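Local coordinates for NanU sialic acid binding protein (Bacteroides fragilis, PDB 4L7T) that binds sialic acid with high affinity as a SusD-family protein of the outer membrane, probably working with the membrane partner NanO, at residues K213-L218 against L392-E397; Y445-G448 against L453-I456; K469-L474 against T486-T491; D473-L476 against Y481-K484. All blocks are in the same frame, centred on the assembly; numbering follows the deposited sequence.

Contact 1: residues K213-L218 against L392-E397; sequences KGEVYL and LLLLAE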
loop_
_atom_site.group_PDB
_atom_site.type_symbol
_atom_site.label_atom_id
_atom_site.label_comp_id
_atom_site.label_asym_id
_atom_site.label_seq_id
_atom_site.Cartn_x
_atom_site.Cartn_y
_atom_site.Cartn_z
ATOM N N LYS A 213 -1.193 11.108 -9.168
ATOM C CA LYS A 213 -2.073 11.784 -10.103
ATOM C C LYS A 213 -2.957 10.757 -10.823
ATOM O O LYS A 213 -4.184 10.990 -10.991
ATOM C CB LYS A 213 -1.288 12.577 -11.155
ATOM C CG LYS A 213 -2.180 13.439 -12.103
ATOM C CD LYS A 213 -1.191 14.373 -12.817
ATOM C CE LYS A 213 -2.062 15.484 -13.526
ATOM N NZ LYS A 213 -1.215 16.210 -14.617
ATOM N N GLY A 214 -2.373 9.639 -11.295
ATOM C CA GLY A 214 -3.190 8.571 -11.961
ATOM C C GLY A 214 -4.270 8.098 -10.955
ATOM O O GLY A 214 -5.453 8.080 -11.304
ATOM N N GLU A 215 -3.892 7.734 -9.742
ATOM C CA GLU A 215 -4.908 7.207 -8.793
ATOM C C GLU A 215 -6.006 8.270 -8.499
ATOM O O GLU A 215 -7.195 7.908 -8.379
ATOM C CB GLU A 215 -4.245 6.769 -7.481
ATOM C CG GLU A 215 -3.234 5.662 -7.545
ATOM C CD GLU A 215 -2.891 5.265 -6.105
ATOM O OE1 GLU A 215 -2.448 6.151 -5.284
ATOM O OE2 GLU A 215 -3.087 4.071 -5.840
ATOM N N VAL A 216 -5.596 9.552 -8.339
ATOM C CA VAL A 216 -6.474 10.602 -7.878
ATOM C C VAL A 216 -7.471 10.915 -8.982
ATOM O O VAL A 216 -8.702 11.065 -8.704
ATOM C CB VAL A 216 -5.603 11.805 -7.477
ATOM C CG1 VAL A 216 -6.416 13.092 -7.475
ATOM C CG2 VAL A 216 -5.007 11.574 -6.077
ATOM N N TYR A 217 -7.003 10.973 -10.240
ATOM C CA TYR A 217 -7.957 11.243 -11.299
ATOM C C TYR A 217 -8.829 10.045 -11.695
ATOM O O TYR A 217 -9.976 10.250 -12.109
ATOM C CB TYR A 217 -7.243 11.879 -12.519
ATOM C CG TYR A 217 -6.985 13.340 -12.270
ATOM C CD1 TYR A 217 -7.838 14.292 -12.838
ATOM C CD2 TYR A 217 -5.886 13.778 -11.516
ATOM C CE1 TYR A 217 -7.576 15.659 -12.643
ATOM C CE2 TYR A 217 -5.637 15.166 -11.291
ATOM C CZ TYR A 217 -6.496 16.082 -11.832
ATOM O OH TYR A 217 -6.242 17.445 -11.594
ATOM N N LEU A 218 -8.377 8.808 -11.530
ATOM C CA LEU A 218 -9.303 7.671 -11.576
ATOM C C LEU A 218 -10.391 7.776 -10.492
ATOM O O LEU A 218 -11.560 7.532 -10.824
ATOM C CB LEU A 218 -8.559 6.349 -11.419
ATOM C CG LEU A 218 -7.638 5.932 -12.563
ATOM C CD1 LEU A 218 -6.895 4.579 -12.279
ATOM C CD2 LEU A 218 -8.516 5.877 -13.876
ATOM N N LEU A 392 1.593 0.095 -14.638
ATOM C CA LEU A 392 1.067 -0.623 -15.784
ATOM C C LEU A 392 -0.418 -1.001 -15.562
ATOM O O LEU A 392 -1.215 -0.877 -16.544
ATOM C CB LEU A 392 1.872 -1.875 -16.107
ATOM C CG LEU A 392 3.332 -1.579 -16.585
ATOM C CD1 LEU A 392 4.106 -2.907 -16.703
ATOM C CD2 LEU A 392 3.347 -0.719 -17.909
ATOM N N LEU A 393 -0.788 -1.466 -14.372
ATOM C CA LEU A 393 -2.143 -1.922 -14.118
ATOM C C LEU A 393 -3.099 -0.744 -13.934
ATOM O O LEU A 393 -4.295 -0.863 -14.350
ATOM C CB LEU A 393 -2.202 -2.948 -12.954
ATOM C CG LEU A 393 -1.492 -4.226 -13.321
ATOM C CD1 LEU A 393 -1.521 -5.164 -12.142
ATOM C CD2 LEU A 393 -2.090 -4.948 -14.578
ATOM N N LEU A 394 -2.632 0.378 -13.350
ATOM C CA LEU A 394 -3.456 1.558 -13.396
ATOM C C LEU A 394 -3.706 2.026 -14.804
ATOM O O LEU A 394 -4.783 2.548 -15.058
ATOM C CB LEU A 394 -2.833 2.709 -12.554
ATOM C CG LEU A 394 -2.800 2.505 -11.016
ATOM C CD1 LEU A 394 -1.924 3.579 -10.340
ATOM C CD2 LEU A 394 -4.195 2.409 -10.323
ATOM N N LEU A 395 -2.682 2.010 -15.660
ATOM C CA LEU A 395 -2.850 2.441 -17.042
ATOM C C LEU A 395 -3.861 1.545 -17.788
ATOM O O LEU A 395 -4.761 2.103 -18.459
ATOM C CB LEU A 395 -1.500 2.516 -17.716
ATOM C CG LEU A 395 -1.529 2.906 -19.194
ATOM C CD1 LEU A 395 -2.183 4.307 -19.362
ATOM C CD2 LEU A 395 -0.061 2.941 -19.623
ATOM N N ALA A 396 -3.787 0.217 -17.544
ATOM C CA ALA A 396 -4.785 -0.758 -18.032
ATOM C C ALA A 396 -6.177 -0.323 -17.556
ATOM O O ALA A 396 -7.139 -0.348 -18.331
ATOM C CB ALA A 396 -4.453 -2.171 -17.502
ATOM N N GLU A 397 -6.301 0.047 -16.272
ATOM C CA GLU A 397 -7.608 0.401 -15.738
ATOM C C GLU A 397 -8.110 1.678 -16.357
ATOM O O GLU A 397 -9.308 1.786 -16.711
ATOM C CB GLU A 397 -7.466 0.577 -14.244
ATOM C CG GLU A 397 -8.844 0.703 -13.530
ATOM C CD GLU A 397 -8.779 0.278 -12.047
ATOM O OE1 GLU A 397 -7.678 0.288 -11.411
ATOM O OE2 GLU A 397 -9.823 -0.120 -11.497
#
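Leu218 and Leu394 both turn CG away from their carbonyl carbon and beside the backbone N (chi1 -68° in each), and this aims one leucine at the other across the gap between helices 206-223 and 388-401. Their branches cross at a slant, with Leu218 CD1 4.0 Å from Leu394 CD2. The second methyl of Leu394 serves Glu215: CD1 lies 3.7 Å from Glu215 CG, so the fork of one leucine divides its contacts between an apolar and an acidic residue one helical turn apart. Glu215 offers only its aliphatic stem here. Its chain runs extended beyond CG, and OE1 goes on to a hydrogen bond with the hydroxyl of Tyr386. Next to this, Glu397 brings OE1 to 4.4 Å from Leu218 CD1, a loose approach. The axes of the two segments approach to 10.5 Å and point roughly the same way, at 29°, a spacing that leaves room for leucine side chains between the backbones. Such pairing of helices is consistent with the helical, TPR-related body of SusD-family proteins. With no hydrogen bond between the two segments, their mutual hold is dispersive, while OE1 of Glu215 finds its hydrogen bond outside the pair.

Contact 2: residues Y445-G448 against L453-I456; sequences YMSG and LEAI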
loop_
_atom_site.group_PDB
_atom_site.type_symbol
_atom_site.label_atom_id
_atom_site.label_comp_id
_atom_site.label_asym_id
_atom_site.label_seq_id
_atom_site.Cartn_x
_atom_site.Cartn_y
_atom_site.Cartn_z
ATOM N N TYR A 445 -13.130 -14.946 -5.127
ATOM C CA TYR A 445 -12.067 -13.917 -5.047
ATOM C C TYR A 445 -11.833 -13.200 -6.377
ATOM O O TYR A 445 -11.303 -12.071 -6.425
ATOM C CB TYR A 445 -10.757 -14.541 -4.567
ATOM C CG TYR A 445 -10.863 -15.189 -3.220
ATOM C CD1 TYR A 445 -10.873 -14.402 -2.056
ATOM C CD2 TYR A 445 -10.890 -16.580 -3.123
ATOM C CE1 TYR A 445 -10.972 -14.997 -0.824
ATOM C CE2 TYR A 445 -11.003 -17.228 -1.870
ATOM C CZ TYR A 445 -11.022 -16.405 -0.731
ATOM O OH TYR A 445 -11.150 -16.964 0.518
ATOM N N MET A 446 -12.296 -13.808 -7.460
ATOM C CA MET A 446 -11.843 -13.401 -8.787
ATOM C C MET A 446 -12.598 -14.118 -9.850
ATOM O O MET A 446 -13.071 -15.236 -9.628
ATOM C CB MET A 446 -10.342 -13.593 -8.996
ATOM C CG MET A 446 -9.794 -15.028 -8.850
ATOM S SD MET A 446 -8.004 -15.226 -8.942
ATOM C CE MET A 446 -7.350 -14.084 -7.694
ATOM N N SER A 447 -12.704 -13.475 -11.018
ATOM C CA SER A 447 -13.457 -14.102 -12.110
ATOM C C SER A 447 -12.682 -14.049 -13.390
ATOM O O SER A 447 -11.517 -13.622 -13.410
ATOM C CB SER A 447 -14.895 -13.546 -12.200
ATOM O OG SER A 447 -14.945 -12.176 -12.341
ATOM N N GLY A 448 -13.272 -14.558 -14.466
ATOM C CA GLY A 448 -12.517 -14.692 -15.702
ATOM C C GLY A 448 -12.275 -13.378 -16.453
ATOM O O GLY A 448 -12.849 -12.301 -16.162
ATOM N N LEU A 453 -12.620 -4.995 -16.444
ATOM C CA LEU A 453 -12.392 -4.543 -15.057
ATOM C C LEU A 453 -12.182 -5.708 -14.092
ATOM O O LEU A 453 -11.331 -5.607 -13.177
ATOM C CB LEU A 453 -13.506 -3.619 -14.571
ATOM C CG LEU A 453 -13.606 -2.231 -15.243
ATOM C CD1 LEU A 453 -14.779 -1.432 -14.720
ATOM C CD2 LEU A 453 -12.312 -1.396 -15.053
ATOM N N GLU A 454 -12.973 -6.794 -14.169
ATOM C CA GLU A 454 -12.609 -7.993 -13.398
ATOM C C GLU A 454 -11.253 -8.568 -13.690
ATOM O O GLU A 454 -10.657 -9.021 -12.764
ATOM C CB GLU A 454 -13.715 -9.119 -13.446
ATOM C CG GLU A 454 -15.077 -8.609 -12.993
ATOM C CD GLU A 454 -15.204 -8.544 -11.458
ATOM O OE1 GLU A 454 -14.355 -9.181 -10.777
ATOM O OE2 GLU A 454 -16.162 -7.902 -10.949
ATOM N N ALA A 455 -10.774 -8.565 -14.969
ATOM C CA ALA A 455 -9.466 -9.112 -15.269
ATOM C C ALA A 455 -8.372 -8.260 -14.544
ATOM O O ALA A 455 -7.436 -8.819 -14.013
ATOM C CB ALA A 455 -9.210 -9.101 -16.766
ATOM N N ILE A 456 -8.583 -6.978 -14.548
ATOM C CA ILE A 456 -7.640 -6.022 -13.906
ATOM C C ILE A 456 -7.743 -6.148 -12.375
ATOM O O ILE A 456 -6.712 -6.126 -11.704
ATOM C CB ILE A 456 -7.882 -4.599 -14.362
ATOM C CG1 ILE A 456 -7.527 -4.510 -15.865
ATOM C CG2 ILE A 456 -6.986 -3.543 -13.558
ATOM C CD1 ILE A 456 -8.025 -3.250 -16.602
HETATM O O HOH W 1 -11.892 -10.481 -10.715
#
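Ser447 lays its hydroxyl against the bent side chain of Glu454: with chi1 56°, OG is brought against the glutamate stem, 3.5 Å from CB and 3.6 Å from CG. The glutamate folds at its second torsion (chi2 -80°), which curls the carboxylate back alongside the serine, leaving Ser447 OG 3.4 Å from Glu454 OE1. A water bridges the two segments. It accepts from Ser447 N at 3.1 Å and donates both to Glu454 O and to Glu454 OE1, each at 2.8 Å from the water oxygen. One water thus joins the loop backbone to the backbone and the side chain of the same helical residue. Glu454 OE1 also forms a salt bridge with Arg485, and the combined pull of water and guanidinium would be expected to favour the charged carboxylate. Gly448 follows with a lighter contact, its O 4.3 Å from Glu454 CB.

The geometry is that of a loop doubling back on the first turns of the helix it leads into. Asp451 OD2 accepts from Glu454 N at the start of that helix, and Ser447 O accepts from Lys458 NZ one turn beyond Glu454, so the loop is tied to the helix on more than one level. Helix 452-463 has the loop 445-448 along one side, while Leu453 and Ile456 pack on helix 388-401; helix 479-485 closes in through Arg485, which touches Ser447, and Tyr481, which touches Leu453 and Glu454.

Contact 3: residues K469-L474 against T486-T491; sequences KRWYDL and TSAVAT. With NA (sodium ion), chain F; EDO (1,2-ethanediol), chain D.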
loop_
_atom_site.group_PDB
_atom_site.type_symbol
_atom_site.label_atom_id
_atom_site.label_comp_id
_atom_site.label_asym_id
_atom_site.label_seq_id
_atom_site.Cartn_x
_atom_site.Cartn_y
_atom_site.Cartn_z
ATOM N N LYS A 469 -3.403 -2.592 -1.215
ATOM C CA LYS A 469 -4.150 -2.168 -2.406
ATOM C C LYS A 469 -5.620 -2.685 -2.479
ATOM O O LYS A 469 -6.465 -1.942 -3.003
ATOM C CB LYS A 469 -3.496 -2.679 -3.715
ATOM C CG LYS A 469 -2.017 -2.227 -3.901
ATOM C CD LYS A 469 -1.907 -0.760 -3.728
ATOM C CE LYS A 469 -0.417 -0.314 -3.921
ATOM N NZ LYS A 469 -0.083 1.173 -3.564
ATOM N N ARG A 470 -5.899 -3.900 -2.038
ATOM C CA ARG A 470 -7.163 -4.639 -2.425
ATOM C C ARG A 470 -8.418 -3.809 -2.032
ATOM O O ARG A 470 -9.381 -3.754 -2.814
ATOM C CB ARG A 470 -7.144 -6.025 -1.789
ATOM C CG ARG A 470 -8.432 -6.873 -2.104
ATOM C CD ARG A 470 -8.714 -7.086 -3.567
ATOM N NE ARG A 470 -9.738 -8.141 -3.634
ATOM C CZ ARG A 470 -10.124 -8.689 -4.806
ATOM N NH1 ARG A 470 -9.620 -8.245 -5.974
ATOM N NH2 ARG A 470 -11.006 -9.702 -4.763
ATOM N N TRP A 471 -8.471 -3.357 -0.772
ATOM C CA TRP A 471 -9.638 -2.577 -0.315
ATOM C C TRP A 471 -9.816 -1.330 -1.140
ATOM O O TRP A 471 -10.958 -1.035 -1.658
ATOM C CB TRP A 471 -9.559 -2.312 1.176
ATOM C CG TRP A 471 -10.561 -1.330 1.692
ATOM C CD1 TRP A 471 -10.346 -0.002 1.960
ATOM C CD2 TRP A 471 -11.941 -1.599 2.036
ATOM N NE1 TRP A 471 -11.536 0.609 2.444
ATOM C CE2 TRP A 471 -12.519 -0.347 2.457
ATOM C CE3 TRP A 471 -12.758 -2.768 1.979
ATOM C CZ2 TRP A 471 -13.857 -0.232 2.875
ATOM C CZ3 TRP A 471 -14.119 -2.632 2.363
ATOM C CH2 TRP A 471 -14.637 -1.385 2.787
ATOM N N TYR A 472 -8.714 -0.608 -1.388
ATOM C CA TYR A 472 -8.883 0.603 -2.205
ATOM C C TYR A 472 -9.232 0.268 -3.705
ATOM O O TYR A 472 -9.909 1.129 -4.321
ATOM C CB TYR A 472 -7.572 1.403 -2.162
ATOM C CG TYR A 472 -7.339 2.221 -0.927
ATOM C CD1 TYR A 472 -8.376 2.871 -0.278
ATOM C CD2 TYR A 472 -6.007 2.378 -0.442
ATOM C CE1 TYR A 472 -8.082 3.737 0.804
ATOM C CE2 TYR A 472 -5.705 3.241 0.650
ATOM C CZ TYR A 472 -6.769 3.941 1.213
ATOM O OH TYR A 472 -6.511 4.786 2.250
ATOM N N ASP A 473 -8.826 -0.895 -4.215
ATOM C CA ASP A 473 -9.116 -1.281 -5.626
ATOM C C ASP A 473 -10.645 -1.541 -5.756
ATOM O O ASP A 473 -11.275 -1.032 -6.703
ATOM C CB ASP A 473 -8.369 -2.504 -6.037
ATOM C CG ASP A 473 -6.827 -2.240 -6.247
ATOM O OD1 ASP A 473 -6.382 -1.077 -6.295
ATOM O OD2 ASP A 473 -6.099 -3.232 -6.390
ATOM N N LEU A 474 -11.203 -2.240 -4.776
ATOM C CA LEU A 474 -12.666 -2.459 -4.763
ATOM C C LEU A 474 -13.371 -1.158 -4.571
ATOM O O LEU A 474 -14.339 -0.914 -5.290
ATOM C CB LEU A 474 -13.113 -3.475 -3.683
ATOM C CG LEU A 474 -12.506 -4.863 -3.896
ATOM C CD1 LEU A 474 -12.824 -5.803 -2.745
ATOM C CD2 LEU A 474 -13.078 -5.549 -5.171
ATOM N N THR A 486 -16.827 -8.349 0.039
ATOM C CA THR A 486 -16.416 -8.116 1.444
ATOM C C THR A 486 -17.623 -8.142 2.356
ATOM O O THR A 486 -18.777 -8.059 1.862
ATOM C CB THR A 486 -15.696 -6.758 1.607
ATOM O OG1 THR A 486 -16.634 -5.690 1.667
ATOM C CG2 THR A 486 -14.687 -6.472 0.451
ATOM N N SER A 487 -17.387 -8.104 3.667
ATOM C CA SER A 487 -18.522 -7.940 4.588
ATOM C C SER A 487 -18.964 -6.528 4.915
ATOM O O SER A 487 -19.831 -6.307 5.781
ATOM C CB SER A 487 -18.155 -8.646 5.892
ATOM O OG SER A 487 -16.895 -8.183 6.357
ATOM N N ALA A 488 -18.359 -5.528 4.249
ATOM C CA ALA A 488 -18.683 -4.121 4.444
ATOM C C ALA A 488 -20.038 -3.846 3.859
ATOM O O ALA A 488 -20.397 -4.454 2.847
ATOM C CB ALA A 488 -17.636 -3.192 3.751
ATOM N N VAL A 489 -20.758 -2.905 4.472
ATOM C CA VAL A 489 -22.053 -2.493 3.864
ATOM C C VAL A 489 -21.947 -1.089 3.278
ATOM O O VAL A 489 -21.085 -0.307 3.653
ATOM C CB VAL A 489 -23.177 -2.598 4.937
ATOM C CG1 VAL A 489 -23.318 -4.068 5.418
ATOM C CG2 VAL A 489 -22.913 -1.675 6.091
ATOM N N ALA A 490 -22.842 -0.742 2.349
ATOM C CA ALA A 490 -22.709 0.495 1.608
ATOM C C ALA A 490 -22.786 1.749 2.448
ATOM O O ALA A 490 -22.263 2.770 2.033
ATOM C CB ALA A 490 -23.765 0.529 0.456
ATOM N N THR A 491 -23.399 1.693 3.646
ATOM C CA THR A 491 -23.444 2.852 4.485
ATOM C C THR A 491 -22.250 3.047 5.348
ATOM O O THR A 491 -22.143 4.055 6.011
ATOM C CB THR A 491 -24.721 2.855 5.421
ATOM O OG1 THR A 491 -24.778 1.581 6.076
ATOM C CG2 THR A 491 -25.921 2.978 4.534
HETATM NA NA NA F . -21.085 -8.588 1.280
HETATM C C1 EDO D . -4.337 -7.203 -3.385
HETATM O O1 EDO D . -4.109 -8.686 -3.333
HETATM C C2 EDO D . -4.363 -6.201 -4.573
HETATM O O2 EDO D . -5.547 -5.530 -5.187
HETATM O O HOH W 2 -21.728 -6.922 2.403
HETATM O O HOH W 3 -20.133 -10.548 0.593
HETATM O O HOH W 4 -21.518 -9.904 3.252
#
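Van der Waals contacts join the two segments. The six-membered end of the Trp471 indole meets Ala488 edge-on: the methyl CB lies in the ring plane, 3.6 Å from CH2. Setting CG of Trp471 anti to the backbone N (chi1 170°) swings the indole out from its helix toward the loop. Thr486 OG1 also lies at the ring edge, near its plane, 4.0 Å from CZ3, the two side chains running at about a right angle, while the threonine methyl CG2 meets Leu474 CD1 tip to tip at 3.8 Å.

Hydrogen bonds shape the loop itself. Thr486, the first residue beyond helix 479-485 to leave helical geometry, accepts at OG1 from Ala488 N (3.1 Å, N-H...O angle 155°), which makes an ST turn. The same oxygen is hydrogen-bonded to Val482 O, so the hydroxyl is gripped twice, by the helix end behind it and the turn ahead. This probably helps hold the threonine methyl toward Leu474 and set Ala488 beside the indole.

A metal ion sits on the same turn. Thr486 O binds the sodium ion at 2.4 Å, Thr483 O adds a second protein ligand, and three waters fill in the rest; one of these also donates to Ala488 O. Elsewhere on helix 470-477, a 1,2-ethanediol molecule, probably from the crystallisation liquor, donates through O2 to Asp473 OD2 (2.7 Å), a carboxylate oxygen that is also salt-bridged to Arg460.

Contact 4: residues D473-L476 against Y481-K484; sequences DLRL and YVTK. With NA (sodium ion), chain F; EDO (1,2-ethanediol), chain D.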
loop_
_atom_site.group_PDB
_atom_site.type_symbol
_atom_site.label_atom_id
_atom_site.label_comp_id
_atom_site.label_asym_id
_atom_site.label_seq_id
_atom_site.Cartn_x
_atom_site.Cartn_y
_atom_site.Cartn_z
ATOM N N ASP A 473 -8.826 -0.895 -4.215
ATOM C CA ASP A 473 -9.116 -1.281 -5.626
ATOM C C ASP A 473 -10.645 -1.541 -5.756
ATOM O O ASP A 473 -11.275 -1.032 -6.703
ATOM C CB ASP A 473 -8.369 -2.504 -6.037
ATOM C CG ASP A 473 -6.827 -2.240 -6.247
ATOM O OD1 ASP A 473 -6.382 -1.077 -6.295
ATOM O OD2 ASP A 473 -6.099 -3.232 -6.390
ATOM N N LEU A 474 -11.203 -2.240 -4.776
ATOM C CA LEU A 474 -12.666 -2.459 -4.763
ATOM C C LEU A 474 -13.371 -1.158 -4.571
ATOM O O LEU A 474 -14.339 -0.914 -5.290
ATOM C CB LEU A 474 -13.113 -3.475 -3.683
ATOM C CG LEU A 474 -12.506 -4.863 -3.896
ATOM C CD1 LEU A 474 -12.824 -5.803 -2.745
ATOM C CD2 LEU A 474 -13.078 -5.549 -5.171
ATOM N N ARG A 475 -12.923 -0.346 -3.628
ATOM C CA ARG A 475 -13.601 0.935 -3.354
ATOM C C ARG A 475 -13.609 1.840 -4.571
ATOM O O ARG A 475 -14.589 2.545 -4.796
ATOM C CB ARG A 475 -12.908 1.729 -2.216
ATOM C CG ARG A 475 -13.229 1.132 -0.849
ATOM C CD ARG A 475 -14.472 1.766 -0.155
ATOM N NE ARG A 475 -14.235 3.138 0.227
ATOM C CZ ARG A 475 -14.851 4.230 -0.179
ATOM N NH1 ARG A 475 -15.800 4.199 -1.107
ATOM N NH2 ARG A 475 -14.465 5.388 0.313
ATOM N N LEU A 476 -12.512 1.880 -5.335
ATOM C CA LEU A 476 -12.510 2.781 -6.497
ATOM C C LEU A 476 -13.659 2.360 -7.462
ATOM O O LEU A 476 -14.362 3.182 -8.040
ATOM C CB LEU A 476 -11.118 2.714 -7.195
ATOM C CG LEU A 476 -11.138 3.247 -8.645
ATOM C CD1 LEU A 476 -11.225 4.729 -8.561
ATOM C CD2 LEU A 476 -9.806 2.787 -9.331
ATOM N N TYR A 481 -18.996 -3.481 -6.042
ATOM C CA TYR A 481 -17.838 -4.368 -6.020
ATOM C C TYR A 481 -17.388 -4.688 -4.556
ATOM O O TYR A 481 -16.987 -5.812 -4.236
ATOM C CB TYR A 481 -16.622 -3.726 -6.743
ATOM C CG TYR A 481 -16.800 -3.579 -8.199
ATOM C CD1 TYR A 481 -16.286 -4.555 -9.085
ATOM C CD2 TYR A 481 -17.520 -2.494 -8.698
ATOM C CE1 TYR A 481 -16.474 -4.413 -10.488
ATOM C CE2 TYR A 481 -17.727 -2.375 -10.070
ATOM C CZ TYR A 481 -17.199 -3.321 -10.933
ATOM O OH TYR A 481 -17.350 -3.177 -12.323
ATOM N N VAL A 482 -17.455 -3.685 -3.697
ATOM C CA VAL A 482 -17.093 -3.837 -2.264
ATOM C C VAL A 482 -18.067 -4.821 -1.588
ATOM O O VAL A 482 -17.603 -5.780 -0.951
ATOM C CB VAL A 482 -17.153 -2.489 -1.511
ATOM C CG1 VAL A 482 -16.956 -2.678 0.055
ATOM C CG2 VAL A 482 -16.082 -1.495 -2.019
ATOM N N THR A 483 -19.389 -4.607 -1.717
ATOM C CA THR A 483 -20.341 -5.454 -0.972
ATOM C C THR A 483 -20.386 -6.877 -1.549
ATOM O O THR A 483 -20.689 -7.828 -0.826
ATOM C CB THR A 483 -21.762 -4.767 -0.946
ATOM O OG1 THR A 483 -22.209 -4.641 -2.286
ATOM C CG2 THR A 483 -21.669 -3.426 -0.263
ATOM N N LYS A 484 -20.069 -7.078 -2.827
ATOM C CA LYS A 484 -20.003 -8.413 -3.382
ATOM C C LYS A 484 -18.951 -9.271 -2.762
ATOM O O LYS A 484 -19.205 -10.442 -2.446
ATOM C CB LYS A 484 -19.808 -8.350 -4.901
ATOM C CG LYS A 484 -19.686 -9.658 -5.490
ATOM C CD LYS A 484 -21.070 -10.373 -5.620
ATOM C CE LYS A 484 -20.893 -11.680 -6.436
ATOM N NZ LYS A 484 -22.007 -12.660 -6.268
HETATM NA NA NA F . -21.085 -8.588 1.280
HETATM C C1 EDO D . -4.337 -7.203 -3.385
HETATM O O1 EDO D . -4.109 -8.686 -3.333
HETATM C C2 EDO D . -4.363 -6.201 -4.573
HETATM O O2 EDO D . -5.547 -5.530 -5.187
HETATM O O HOH W 3 -20.133 -10.548 0.593
HETATM O O HOH W 2 -21.728 -6.922 2.403
HETATM O O HOH W 4 -21.518 -9.904 3.252
#
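Leu474 meets helix 479-485 along the length of its side chain. Its CB lies 3.9 Å from Val482 CG2, and farther out the branch CD2 reaches the start of Tyr481, 4.3 Å from CB and 4.0 Å from the carbonyl O. The backbone takes part as well, Leu474 O resting 3.9 Å from Tyr481 CB. Val482 has CG2 anti to its carbonyl carbon, with CG1 anti to the backbone N (chi1 172°), and this presses CG2 into the turn between Leu474 and Arg475, 3.7 Å from Arg475 CA. The arginine stem crosses the valine at a slant, CG and CD both passing CG2, before the chain bends away and NH2 bonds to Arg144 O.

This is the packing of two short consecutive helices, 470-477 and 479-485, joined by a tight turn, with 5.3 Å between the CA atoms of Leu474 and Val482 and no hydrogen bond between the two segments. Beyond the apolar seam, Thr483 O binds the sodium ion at 2.3 Å near the end of the second helix. Helix 452-463 lies alongside, Leu457 touching Asp473 and Tyr481; helix 206-223 meets the pair at Trp219 and Arg222, and Leu493 of the following loop lies against Arg475 and Val482.

How the contacts relate
From the N terminus, contact 1 closes by far the longest loop, joining helices 206-223 and 388-401 across 173 intervening residues. Contact 2 then folds the loop 445-448 onto helix 452-463, and Ile456 of that helix packs on Ala396 and Glu397 of contact 1. Contacts 3 and 4 start from the same helix, 470-477: the helix pair of contact 4 lies within the span closed by contact 3, and the two share Leu474 and the sodium ion. Tyr445 O probably accepts from Arg470 NH2, linking contacts 2 and 3, while Tyr481 touches Glu454. Leu476 packs on Leu218 and Glu397, tying helix 470-477 to contact 1.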